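Side-chain contacts in A1 protein (PDB 3RLK), which is a minor virion protein of phage Qbeta, made by read-through of the coat-protein stop codon, and carries an extra domain that is probably needed for infectious particles: residues Y28-A33 with I133-I138; K68-N73 with I183-V188; T74-W79 with I187-A192; S145-Y150 with G154-F159; G167-P170 with K175-K178. All blocks are in the same frame, centred on the assembly; numbering follows the deposited sequence.

Contact 1. Residues Y28-A33 with I133-I138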
# COMPACT_ATOMS: atom_id res chain seq x y z
N TYR A 28 -2.94 -13.87 -7.06
CA TYR A 28 -2.07 -13.98 -5.87
C TYR A 28 -2.92 -13.61 -4.64
O TYR A 28 -3.45 -12.48 -4.53
CB TYR A 28 -0.92 -13.00 -6.03
CG TYR A 28 0.01 -12.92 -4.84
CD1 TYR A 28 -0.02 -11.83 -3.95
CD2 TYR A 28 0.94 -13.93 -4.62
CE1 TYR A 28 0.83 -11.71 -2.90
CE2 TYR A 28 1.84 -13.82 -3.52
CZ TYR A 28 1.81 -12.72 -2.68
OH TYR A 28 2.70 -12.73 -1.63
N THR A 29 -3.03 -14.55 -3.71
CA THR A 29 -3.77 -14.31 -2.45
C THR A 29 -2.99 -13.37 -1.54
O THR A 29 -1.77 -13.60 -1.32
CB THR A 29 -3.93 -15.61 -1.67
OG1 THR A 29 -4.62 -16.60 -2.47
CG2 THR A 29 -4.72 -15.36 -0.44
N CYS A 30 -3.64 -12.30 -1.08
CA CYS A 30 -3.03 -11.38 -0.15
C CYS A 30 -2.51 -12.18 1.05
O CYS A 30 -3.26 -12.95 1.68
CB CYS A 30 -4.06 -10.37 0.35
SG CYS A 30 -3.29 -9.12 1.34
N PRO A 31 -1.22 -12.07 1.33
CA PRO A 31 -0.59 -12.96 2.29
C PRO A 31 -0.71 -12.52 3.75
O PRO A 31 -0.17 -13.18 4.63
CB PRO A 31 0.87 -12.95 1.83
CG PRO A 31 1.08 -11.71 1.20
CD PRO A 31 -0.22 -11.14 0.74
N PHE A 32 -1.42 -11.44 4.01
CA PHE A 32 -1.70 -11.01 5.36
C PHE A 32 -3.19 -10.96 5.56
O PHE A 32 -3.95 -11.00 4.57
CB PHE A 32 -1.11 -9.62 5.61
CG PHE A 32 0.39 -9.60 5.48
CD1 PHE A 32 1.19 -10.09 6.49
CD2 PHE A 32 0.99 -9.13 4.30
CE1 PHE A 32 2.59 -10.15 6.36
CE2 PHE A 32 2.37 -9.19 4.14
CZ PHE A 32 3.19 -9.68 5.20
N ALA A 33 -3.59 -10.97 6.84
CA ALA A 33 -4.99 -10.90 7.17
C ALA A 33 -5.60 -9.65 6.54
O ALA A 33 -5.00 -8.53 6.49
CB ALA A 33 -5.18 -10.86 8.68
N ILE A 133 -4.23 0.00 5.65
CA ILE A 133 -4.27 0.60 4.30
C ILE A 133 -5.45 0.02 3.54
O ILE A 133 -5.75 -1.20 3.66
CB ILE A 133 -2.88 0.31 3.60
CG1 ILE A 133 -2.78 1.13 2.31
CG2 ILE A 133 -2.60 -1.21 3.48
CD1 ILE A 133 -2.70 2.65 2.57
N TYR A 134 -6.17 0.87 2.81
CA TYR A 134 -7.27 0.33 2.00
C TYR A 134 -6.71 -0.23 0.70
O TYR A 134 -5.84 0.43 0.06
CB TYR A 134 -8.32 1.44 1.71
CG TYR A 134 -9.44 0.98 0.78
CD1 TYR A 134 -10.38 -0.00 1.20
CD2 TYR A 134 -9.56 1.53 -0.48
CE1 TYR A 134 -11.39 -0.42 0.33
CE2 TYR A 134 -10.61 1.15 -1.35
CZ TYR A 134 -11.52 0.17 -0.93
OH TYR A 134 -12.54 -0.24 -1.77
N LEU A 135 -7.16 -1.45 0.33
CA LEU A 135 -6.78 -2.09 -0.93
C LEU A 135 -8.00 -2.18 -1.83
O LEU A 135 -8.82 -3.09 -1.72
CB LEU A 135 -6.18 -3.49 -0.69
CG LEU A 135 -5.13 -3.65 0.42
CD1 LEU A 135 -4.73 -5.13 0.73
CD2 LEU A 135 -3.86 -2.95 -0.01
N LYS A 136 -8.08 -1.25 -2.76
CA LYS A 136 -9.23 -1.15 -3.69
C LYS A 136 -9.41 -2.36 -4.54
O LYS A 136 -10.55 -2.79 -4.73
CB LYS A 136 -9.00 0.08 -4.57
CG LYS A 136 -10.05 0.31 -5.69
CD LYS A 136 -11.50 0.35 -5.15
CE LYS A 136 -12.46 0.98 -6.20
NZ LYS A 136 -13.90 1.02 -5.68
N SER A 137 -8.29 -2.92 -5.01
CA SER A 137 -8.26 -4.15 -5.81
C SER A 137 -9.09 -5.26 -5.22
O SER A 137 -9.77 -6.02 -5.95
CB SER A 137 -6.80 -4.64 -5.92
OG SER A 137 -6.11 -3.68 -6.72
N ILE A 138 -9.06 -5.37 -3.90
CA ILE A 138 -9.88 -6.39 -3.24
C ILE A 138 -10.94 -5.82 -2.29
O ILE A 138 -11.60 -6.59 -1.54
CB ILE A 138 -8.95 -7.50 -2.54
CG1 ILE A 138 -8.07 -6.82 -1.46
CG2 ILE A 138 -8.04 -8.21 -3.59
CD1 ILE A 138 -7.26 -7.76 -0.56
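With its thiol anti to the backbone N (chi1 -173°), Cys30 aims SG at the tip of Leu135, while the nearly extended chain of Ile138 (chi2 172°) carries its CD1 to the same cysteine. Cys30 SG meets Leu135 CD1 at 4.3 Å, whereas the methylene of Cys30 takes the isoleucine, with Cys30 CB 4.2 Å from Ile138 CD1. Both are loose apolar contacts without any hydrogen bond, and the nearest alpha carbons, Cys30 CA and Ile138 CA, are 9.0 Å apart. Leu135 and Ile138 reach the cysteine together because the chain turns between them: Ile138 N bonds to Leu135 O at 3.2 Å. Their two terminal methyls consequently lie side by side, Leu135 CD1 being 3.9 Å from Ile138 CD1. Phe63, on strand 62-63, touches all three side chains, and the backbone of Cys30 is hydrogen-bonded to Arg61. Arg61 also reaches across to Ile138 O through its NH1, tying the polar backbone beside the apolar patch to the residue just before strand 62-63. All three touching residues are buried. The arrangement is that of a beta turn at the end of strand 129-135, packing its apolar side chains against the segment that leaves strand 28-29 in this beta-barrel domain.

Contact 2. Residues K68-N73 with I183-V188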
# COMPACT_ATOMS: atom_id res chain seq x y z
N LYS A 68 4.84 -13.14 -9.80
CA LYS A 68 6.00 -12.86 -10.69
C LYS A 68 5.76 -11.57 -11.51
O LYS A 68 6.75 -10.96 -11.95
CB LYS A 68 6.37 -14.02 -11.61
CG LYS A 68 5.38 -14.35 -12.77
CD LYS A 68 6.00 -15.21 -13.84
CE LYS A 68 5.37 -14.87 -15.19
NZ LYS A 68 4.00 -15.45 -15.32
N ASP A 69 4.51 -11.14 -11.68
CA ASP A 69 4.28 -9.89 -12.47
C ASP A 69 4.93 -8.65 -11.86
O ASP A 69 5.27 -7.69 -12.58
CB ASP A 69 2.78 -9.57 -12.62
CG ASP A 69 2.05 -10.62 -13.42
OD1 ASP A 69 2.77 -11.25 -14.25
OD2 ASP A 69 0.84 -10.87 -13.19
N LEU A 70 5.08 -8.69 -10.53
CA LEU A 70 5.58 -7.54 -9.78
C LEU A 70 7.06 -7.60 -9.49
O LEU A 70 7.58 -6.65 -8.86
CB LEU A 70 4.82 -7.42 -8.46
CG LEU A 70 3.30 -7.57 -8.55
CD1 LEU A 70 2.66 -7.57 -7.17
CD2 LEU A 70 2.61 -6.46 -9.40
N LEU A 71 7.70 -8.73 -9.86
CA LEU A 71 9.09 -9.01 -9.55
C LEU A 71 9.99 -8.87 -10.81
O LEU A 71 9.50 -8.89 -11.93
CB LEU A 71 9.30 -10.38 -8.99
CG LEU A 71 8.55 -10.60 -7.64
CD1 LEU A 71 8.89 -12.01 -7.16
CD2 LEU A 71 8.78 -9.57 -6.52
N GLY A 72 11.25 -8.56 -10.60
CA GLY A 72 12.15 -8.47 -11.74
C GLY A 72 13.51 -8.20 -11.22
O GLY A 72 13.86 -8.66 -10.11
N ASN A 73 14.30 -7.47 -12.01
CA ASN A 73 15.67 -7.18 -11.59
C ASN A 73 16.07 -5.74 -11.22
O ASN A 73 17.28 -5.40 -11.14
CB ASN A 73 16.67 -7.79 -12.63
CG ASN A 73 16.60 -7.09 -13.97
OD1 ASN A 73 15.90 -6.10 -14.12
ND2 ASN A 73 17.30 -7.61 -14.95
N ILE A 183 -2.30 1.52 -5.42
CA ILE A 183 -1.78 0.21 -4.95
C ILE A 183 -2.30 -0.86 -5.86
O ILE A 183 -3.51 -0.89 -6.17
CB ILE A 183 -2.19 -0.04 -3.45
CG1 ILE A 183 -1.65 1.13 -2.59
CG2 ILE A 183 -1.84 -1.53 -2.99
CD1 ILE A 183 -2.24 1.26 -1.17
N GLN A 184 -1.43 -1.78 -6.24
CA GLN A 184 -1.80 -2.91 -7.13
C GLN A 184 -1.87 -4.17 -6.34
O GLN A 184 -2.65 -5.08 -6.68
CB GLN A 184 -0.71 -3.10 -8.16
CG GLN A 184 -0.29 -1.85 -8.99
CD GLN A 184 -1.47 -1.33 -9.78
OE1 GLN A 184 -2.00 -0.26 -9.49
NE2 GLN A 184 -1.99 -2.17 -10.67
N ALA A 185 -1.01 -4.31 -5.33
CA ALA A 185 -0.99 -5.54 -4.51
C ALA A 185 -0.13 -5.39 -3.26
O ALA A 185 0.68 -4.45 -3.16
CB ALA A 185 -0.52 -6.75 -5.33
N VAL A 186 -0.33 -6.29 -2.29
CA VAL A 186 0.55 -6.35 -1.11
C VAL A 186 1.13 -7.74 -1.24
O VAL A 186 0.38 -8.77 -1.43
CB VAL A 186 -0.22 -6.24 0.28
CG1 VAL A 186 0.74 -6.62 1.45
CG2 VAL A 186 -0.76 -4.85 0.53
N ILE A 187 2.47 -7.83 -1.16
CA ILE A 187 3.13 -9.13 -1.33
C ILE A 187 4.08 -9.41 -0.17
O ILE A 187 4.46 -8.49 0.57
CB ILE A 187 3.95 -9.24 -2.71
CG1 ILE A 187 5.08 -8.19 -2.68
CG2 ILE A 187 3.03 -8.88 -3.89
CD1 ILE A 187 6.05 -8.29 -3.92
N VAL A 188 4.49 -10.68 -0.10
CA VAL A 188 5.72 -11.05 0.61
C VAL A 188 6.87 -11.22 -0.44
O VAL A 188 6.81 -12.09 -1.31
CB VAL A 188 5.53 -12.29 1.52
CG1 VAL A 188 6.89 -12.71 2.10
CG2 VAL A 188 4.57 -11.98 2.75
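Leu70 rests its CD1 methyl on two side chains of strand 183-188, lying 3.6 Å from Ile187 CG2 and 3.8 Å from Ala185 CB. Ile187 has a second partner, for its CD1 comes within 4.0 Å of Leu71 CD2. Its two branches thus serve different leucines: with chi1 at 63°, CG1 stands between the backbone N and the carbonyl carbon and leads CD1 to Leu71, while CG2 is left to Leu70. Both leucine side chains run past that of Ile187 in the opposite sense. Ala185 and Ile187, two residues apart, point to the same side of the strand, and Val186 between them points away. Ala185 belongs to a classic beta bulge, in which it and Gln184 both face Val157 of the neighbouring strand 154-159. On the other side, a tight turn presents consecutive leucines to the strand, with Leu71 N bonded to Lys68 O at 3.2 Å. Arg92 holds this turn through its side chain, NH2 to Lys68 O and NE to Leu71 O, and through its backbone, paired with Leu70. Tyr96 also touches Leu70. Further out, Asp69 ties the turn to the preceding chain, OD2 accepting from Ala66 N and OD1 bonding to Thr25 OG1.

Contact 3. Residues T74-W79 with I187-A192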
# COMPACT_ATOMS: atom_id res chain seq x y z
N THR A 74 15.08 -4.89 -10.97
CA THR A 74 15.37 -3.52 -10.59
C THR A 74 15.32 -3.33 -9.04
O THR A 74 14.82 -4.21 -8.31
CB THR A 74 14.44 -2.56 -11.32
OG1 THR A 74 13.12 -2.67 -10.78
CG2 THR A 74 14.41 -2.85 -12.84
N LYS A 75 15.85 -2.22 -8.54
CA LYS A 75 15.91 -2.08 -7.10
C LYS A 75 14.58 -1.59 -6.46
O LYS A 75 13.95 -0.71 -6.99
CB LYS A 75 17.15 -1.29 -6.67
CG LYS A 75 17.21 0.14 -6.90
CD LYS A 75 18.56 0.56 -6.24
CE LYS A 75 18.88 2.08 -6.25
NZ LYS A 75 20.37 2.26 -6.20
N TRP A 76 14.19 -2.17 -5.32
CA TRP A 76 13.09 -1.59 -4.55
C TRP A 76 13.59 -0.28 -3.94
O TRP A 76 14.81 -0.17 -3.63
CB TRP A 76 12.74 -2.53 -3.38
CG TRP A 76 12.25 -3.81 -3.85
CD1 TRP A 76 12.95 -5.03 -3.85
CD2 TRP A 76 10.96 -4.08 -4.34
NE1 TRP A 76 12.15 -6.01 -4.36
CE2 TRP A 76 10.92 -5.47 -4.69
CE3 TRP A 76 9.82 -3.29 -4.56
CZ2 TRP A 76 9.77 -6.08 -5.19
CZ3 TRP A 76 8.67 -3.89 -5.09
CH2 TRP A 76 8.66 -5.27 -5.41
N ARG A 77 12.68 0.69 -3.73
CA ARG A 77 12.99 1.92 -2.99
C ARG A 77 13.44 1.57 -1.55
O ARG A 77 14.34 2.21 -1.06
CB ARG A 77 11.78 2.90 -2.96
CG ARG A 77 11.58 3.70 -4.21
CD ARG A 77 12.57 4.85 -4.31
NE ARG A 77 12.16 5.71 -5.41
CZ ARG A 77 12.55 5.53 -6.67
NH1 ARG A 77 13.36 4.50 -6.93
NH2 ARG A 77 12.14 6.34 -7.65
N ASP A 78 12.77 0.60 -0.91
CA ASP A 78 13.11 0.13 0.45
C ASP A 78 13.19 1.34 1.39
O ASP A 78 14.14 1.52 2.08
CB ASP A 78 14.43 -0.73 0.41
CG ASP A 78 14.70 -1.46 1.75
OD1 ASP A 78 13.75 -1.67 2.57
OD2 ASP A 78 15.85 -1.78 2.02
N TRP A 79 12.12 2.16 1.37
CA TRP A 79 12.06 3.45 2.04
C TRP A 79 12.43 3.36 3.52
O TRP A 79 13.19 4.22 4.04
CB TRP A 79 10.61 3.96 1.91
CG TRP A 79 10.04 4.15 0.50
CD1 TRP A 79 9.26 3.26 -0.24
CD2 TRP A 79 10.25 5.27 -0.35
NE1 TRP A 79 8.91 3.81 -1.45
CE2 TRP A 79 9.52 5.04 -1.55
CE3 TRP A 79 10.97 6.50 -0.20
CZ2 TRP A 79 9.49 5.99 -2.63
CZ3 TRP A 79 10.94 7.45 -1.25
CH2 TRP A 79 10.16 7.19 -2.45
N ILE A 187 2.47 -7.83 -1.16
CA ILE A 187 3.13 -9.13 -1.33
C ILE A 187 4.08 -9.41 -0.17
O ILE A 187 4.46 -8.49 0.57
CB ILE A 187 3.95 -9.24 -2.71
CG1 ILE A 187 5.08 -8.19 -2.68
CG2 ILE A 187 3.03 -8.88 -3.89
CD1 ILE A 187 6.05 -8.29 -3.92
N VAL A 188 4.49 -10.68 -0.10
CA VAL A 188 5.72 -11.05 0.61
C VAL A 188 6.87 -11.22 -0.44
O VAL A 188 6.81 -12.09 -1.31
CB VAL A 188 5.53 -12.29 1.52
CG1 VAL A 188 6.89 -12.71 2.10
CG2 VAL A 188 4.57 -11.98 2.75
N VAL A 189 7.86 -10.32 -0.44
CA VAL A 189 8.91 -10.44 -1.47
C VAL A 189 9.80 -11.67 -1.21
O VAL A 189 10.38 -11.80 -0.12
CB VAL A 189 9.72 -9.14 -1.65
CG1 VAL A 189 10.41 -8.74 -0.35
CG2 VAL A 189 10.71 -9.23 -2.83
N PRO A 190 9.93 -12.58 -2.19
CA PRO A 190 10.84 -13.76 -2.00
C PRO A 190 12.30 -13.40 -1.79
O PRO A 190 12.83 -12.47 -2.42
CB PRO A 190 10.75 -14.53 -3.31
CG PRO A 190 9.47 -13.99 -3.96
CD PRO A 190 9.39 -12.53 -3.55
N ARG A 191 12.95 -14.16 -0.92
CA ARG A 191 14.42 -14.11 -0.84
C ARG A 191 15.09 -14.55 -2.10
O ARG A 191 14.56 -15.36 -2.84
CB ARG A 191 14.91 -14.99 0.29
CG ARG A 191 14.64 -14.32 1.62
CD ARG A 191 14.75 -15.30 2.81
NE ARG A 191 13.70 -16.33 2.81
CZ ARG A 191 12.76 -16.40 3.77
NH1 ARG A 191 12.79 -15.54 4.77
NH2 ARG A 191 11.85 -17.34 3.74
N ALA A 192 16.31 -14.06 -2.33
CA ALA A 192 17.06 -14.54 -3.48
C ALA A 192 18.53 -14.73 -3.10
O ALA A 192 18.89 -14.93 -1.92
CB ALA A 192 16.90 -13.58 -4.66
OXT ALA A 192 19.40 -14.70 -3.97
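Trp76 reaches toward Val189 and Ile187 from a segment without regular structure. At CB its chi1 of -64° sets CG anti to the carbonyl carbon, and the indole then extends to the end of strand 183-188. The pyrrole nitrogen comes first: NE1 is 3.8 Å from Val189 CG2, a van der Waals contact, since its hydrogen bond goes instead to Arg89 O. Next round the ring, Trp76 CZ2 touches the same methyl, Val189 CG2, at 4.0 Å, and it also touches Leu71. Farthest out, Trp76 CH2 approaches Ile187 CD1 at 4.3 Å, the looser of the two contacts with the strand segment. Around the ring to CZ3, the partner is Val155. Both Val189 and Ile187 meet the indole obliquely, and Val189 slides past it in the opposite direction. Because Arg89 O holds NE1, rotation of the indole is restrained while its carbon atoms remain among aliphatic groups. The ring sits over the sheet formed by strands 96-98, 154-159 and 183-188, touching Asp98 on the first and Val155 on the second, with Leu71 of strand 71-72 beside it.

Contact 4. Residues S145-Y150 with G154-F159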
# COMPACT_ATOMS: atom_id res chain seq x y z
N SER A 145 0.83 -2.72 10.46
CA SER A 145 1.56 -3.39 11.53
C SER A 145 1.94 -4.78 11.08
O SER A 145 3.10 -5.14 11.23
CB SER A 145 0.77 -3.47 12.86
OG SER A 145 0.69 -2.16 13.45
N ASP A 146 1.02 -5.50 10.45
CA ASP A 146 1.27 -6.83 9.96
C ASP A 146 2.28 -6.83 8.78
O ASP A 146 3.25 -7.57 8.79
CB ASP A 146 -0.03 -7.52 9.47
CG ASP A 146 -1.03 -7.83 10.57
OD1 ASP A 146 -0.75 -7.52 11.75
OD2 ASP A 146 -2.12 -8.43 10.25
N ILE A 147 2.04 -5.98 7.77
CA ILE A 147 2.91 -5.89 6.57
C ILE A 147 4.40 -5.62 6.97
O ILE A 147 5.32 -6.17 6.39
CB ILE A 147 2.38 -4.77 5.61
CG1 ILE A 147 0.96 -5.18 5.14
CG2 ILE A 147 3.40 -4.46 4.48
CD1 ILE A 147 0.20 -4.04 4.41
N ALA A 148 4.62 -4.70 7.90
CA ALA A 148 5.93 -4.25 8.27
C ALA A 148 6.56 -4.93 9.52
O ALA A 148 7.58 -4.46 10.04
CB ALA A 148 5.95 -2.69 8.40
N ALA A 149 5.98 -6.03 9.98
CA ALA A 149 6.47 -6.75 11.19
C ALA A 149 7.83 -7.37 10.94
O ALA A 149 8.21 -7.68 9.84
CB ALA A 149 5.51 -7.84 11.61
N TYR A 150 8.55 -7.54 12.02
CA TYR A 150 9.87 -8.16 11.97
C TYR A 150 9.77 -9.45 11.18
O TYR A 150 8.92 -10.30 11.47
CB TYR A 150 10.35 -8.39 13.39
CG TYR A 150 11.75 -8.90 13.52
CD1 TYR A 150 12.84 -8.11 13.17
CD2 TYR A 150 11.99 -10.20 14.03
CE1 TYR A 150 14.15 -8.59 13.32
CE2 TYR A 150 13.24 -10.67 14.18
CZ TYR A 150 14.33 -9.89 13.84
OH TYR A 150 15.59 -10.44 14.04
N GLY A 154 7.00 -7.83 4.07
CA GLY A 154 5.82 -7.35 3.33
C GLY A 154 6.16 -6.13 2.52
O GLY A 154 6.89 -5.25 2.98
N VAL A 155 5.64 -6.08 1.28
CA VAL A 155 5.76 -4.91 0.43
C VAL A 155 4.39 -4.52 -0.17
O VAL A 155 3.60 -5.37 -0.65
CB VAL A 155 6.75 -5.27 -0.72
CG1 VAL A 155 7.00 -4.10 -1.66
CG2 VAL A 155 8.04 -5.74 -0.14
N ILE A 156 4.13 -3.21 -0.11
CA ILE A 156 2.97 -2.65 -0.78
C ILE A 156 3.53 -2.16 -2.13
O ILE A 156 4.42 -1.24 -2.17
CB ILE A 156 2.37 -1.46 -0.00
CG1 ILE A 156 2.01 -1.86 1.45
CG2 ILE A 156 1.10 -0.93 -0.73
CD1 ILE A 156 1.92 -0.71 2.43
N VAL A 157 2.93 -2.70 -3.19
CA VAL A 157 3.37 -2.41 -4.56
C VAL A 157 2.35 -1.51 -5.23
O VAL A 157 1.21 -1.87 -5.42
CB VAL A 157 3.58 -3.70 -5.43
CG1 VAL A 157 4.19 -3.30 -6.78
CG2 VAL A 157 4.57 -4.68 -4.75
N GLY A 158 2.81 -0.34 -5.63
CA GLY A 158 1.98 0.52 -6.47
C GLY A 158 2.49 0.64 -7.91
O GLY A 158 3.43 -0.05 -8.30
N PHE A 159 1.79 1.41 -8.72
CA PHE A 159 2.22 1.59 -10.08
C PHE A 159 2.06 3.05 -10.43
O PHE A 159 0.99 3.63 -10.28
CB PHE A 159 1.50 0.66 -11.06
CG PHE A 159 1.94 0.83 -12.51
CD1 PHE A 159 2.87 -0.03 -13.10
CD2 PHE A 159 1.37 1.88 -13.28
CE1 PHE A 159 3.30 0.20 -14.41
CE2 PHE A 159 1.80 2.13 -14.61
CZ PHE A 159 2.72 1.28 -15.17
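Ile147 O, at the last residue of helix 144-147, is approached by two groups of a single glycine. Gly154 N donates to it over 3.3 Å, but the bond is bent, with an N-H...O angle of 124°, and weak. Gly154 CA comes equally close, 3.3 Å from Ile147 O, as a CA-H...O contact. Having no side chain, the glycine lets the carbonyl settle against its alpha carbon. The side chain of Ile147 lies over the same backbone. With CG1 beside the backbone N (chi1 -63°), CG2 is left anti to it and rests 3.8 Å from Gly154 C, while the other branch runs on along the strand until Ile147 CD1 meets Ile156 CG1 at 4.1 Å. The two isoleucines cross at about a right angle, so they touch near single atoms and do not lie along one another. Ile147 also packs on Val186 and Ile133, which places it between the sheet containing strands 154-159 and 183-188 and strand 129-135 of the other sheet. Gly154 O turns to another partner, Arg82 NH2. The chain leaves helical geometry at Ala148, and Ala149 N makes a weak bond back to Asp146 O. As a helix-end carbonyl, Ile147 O probably carries some extra negative character, yet both its contacts here are weak; cohesion between this short helix and the strand therefore probably rests mainly on buried aliphatic packing.

Contact 5. Residues G167-P170 with K175-K178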
# COMPACT_ATOMS: atom_id res chain seq x y z
N GLY A 167 7.41 10.98 -16.45
CA GLY A 167 6.98 9.71 -15.84
C GLY A 167 7.90 9.27 -14.72
O GLY A 167 7.71 8.18 -14.15
N ALA A 168 8.89 10.10 -14.37
CA ALA A 168 9.88 9.72 -13.31
C ALA A 168 9.21 9.55 -11.92
O ALA A 168 8.46 10.43 -11.47
CB ALA A 168 10.96 10.75 -13.24
N ILE A 169 9.56 8.45 -11.24
CA ILE A 169 9.04 8.18 -9.88
C ILE A 169 9.90 8.95 -8.86
O ILE A 169 11.14 8.88 -8.93
CB ILE A 169 9.02 6.65 -9.58
CG1 ILE A 169 8.26 5.94 -10.68
CG2 ILE A 169 8.36 6.41 -8.18
CD1 ILE A 169 8.30 4.42 -10.56
N PRO A 170 9.25 9.75 -8.00
CA PRO A 170 9.99 10.60 -7.02
C PRO A 170 10.82 9.74 -6.07
O PRO A 170 10.56 8.53 -5.85
CB PRO A 170 8.86 11.31 -6.23
CG PRO A 170 7.64 11.22 -7.14
CD PRO A 170 7.79 9.95 -7.90
N LYS A 175 5.55 12.76 -2.10
CA LYS A 175 5.02 13.13 -3.40
C LYS A 175 4.04 12.10 -3.96
O LYS A 175 3.43 12.35 -4.96
CB LYS A 175 6.16 13.40 -4.42
CG LYS A 175 7.08 14.56 -3.85
CD LYS A 175 7.78 15.34 -5.02
CE LYS A 175 8.30 16.67 -4.52
NZ LYS A 175 9.36 16.30 -3.53
N PHE A 176 3.88 10.95 -3.30
CA PHE A 176 2.95 9.90 -3.80
C PHE A 176 1.52 10.09 -3.27
O PHE A 176 1.33 10.61 -2.16
CB PHE A 176 3.44 8.53 -3.23
CG PHE A 176 4.62 7.94 -3.93
CD1 PHE A 176 4.56 6.65 -4.49
CD2 PHE A 176 5.81 8.66 -4.03
CE1 PHE A 176 5.69 6.09 -5.14
CE2 PHE A 176 6.97 8.11 -4.67
CZ PHE A 176 6.92 6.82 -5.18
N ASP A 177 0.54 9.66 -4.06
CA ASP A 177 -0.87 9.63 -3.65
C ASP A 177 -1.60 8.57 -4.42
O ASP A 177 -1.07 8.10 -5.39
CB ASP A 177 -1.49 11.03 -3.68
CG ASP A 177 -1.81 11.54 -5.10
OD1 ASP A 177 -2.22 10.81 -6.01
OD2 ASP A 177 -1.64 12.75 -5.28
N LYS A 178 -2.80 8.18 -4.01
CA LYS A 178 -3.45 7.07 -4.66
C LYS A 178 -3.84 7.27 -6.12
O LYS A 178 -4.06 6.27 -6.80
CB LYS A 178 -4.68 6.72 -3.80
CG LYS A 178 -5.76 7.79 -3.96
CD LYS A 178 -6.81 7.59 -2.87
CE LYS A 178 -8.02 8.38 -3.16
NZ LYS A 178 -9.19 7.79 -2.42
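Pro170 and Phe176 carry most of this contact, with Lys175 covering the outer side of the proline. The pyrrolidine ring of Pro170 fits into the angle between the two: its CD lies 3.8 Å from Phe176 CE2, and its CG lies 3.8 Å from Lys175 CB. Pro170 O lies in the plane of the phenyl group at its edge, also 3.8 Å from Phe176 CE2. That carbonyl accepts its hydrogen bond from Arg77 NH2, so the guanidinium fixes the proline segment beside the aromatic edge. At the next ring position Ile169 makes the closest approach, its CG2 methyl only 3.4 Å from Phe176 CZ, a tight fit. With chi1 at -77°, CG of Phe176 stands anti to the carbonyl carbon and the ring swings back toward residues 169-170. Lys175 contributes chiefly its first methylene; the chain then leads away, bends at chi4 (66°), and places NZ in a salt bridge with Asp172. Beyond these residues, Trp160 meets Phe176 edge-to-face and touches both Ile169 and Pro170, while the ring of Phe173 also meets Phe176, the planes at about 35°, and Ile97 of strand 96-98 touches both Ile169 and Phe176. The result is a small aromatic and aliphatic cluster that folds back on itself the long irregular connection between the adjacent antiparallel strands 154-159 and 183-188.

In the fold
Strand 183-188 is the common element. Contacts 2 and 3 both end on it, share Ile187 and Val188, and have centres about 8 Å apart. Contact 4 lies on its antiparallel neighbour, strand 154-159, and is nested in the chain loops that contacts 2 and 3 close. Contact 1, in series before contact 4 and about 10 Å from it centre to centre, brings in strand 129-135 of the six-stranded sheet; Tyr28 OH bonds to Val188 N. Contact 5, within the connection between the two strands, lies about 21 Å from contact 1, centre to centre, across the chain's centre, yet joins contact 3 through Arg77. Together they tie early and late parts of the chain into one compact domain.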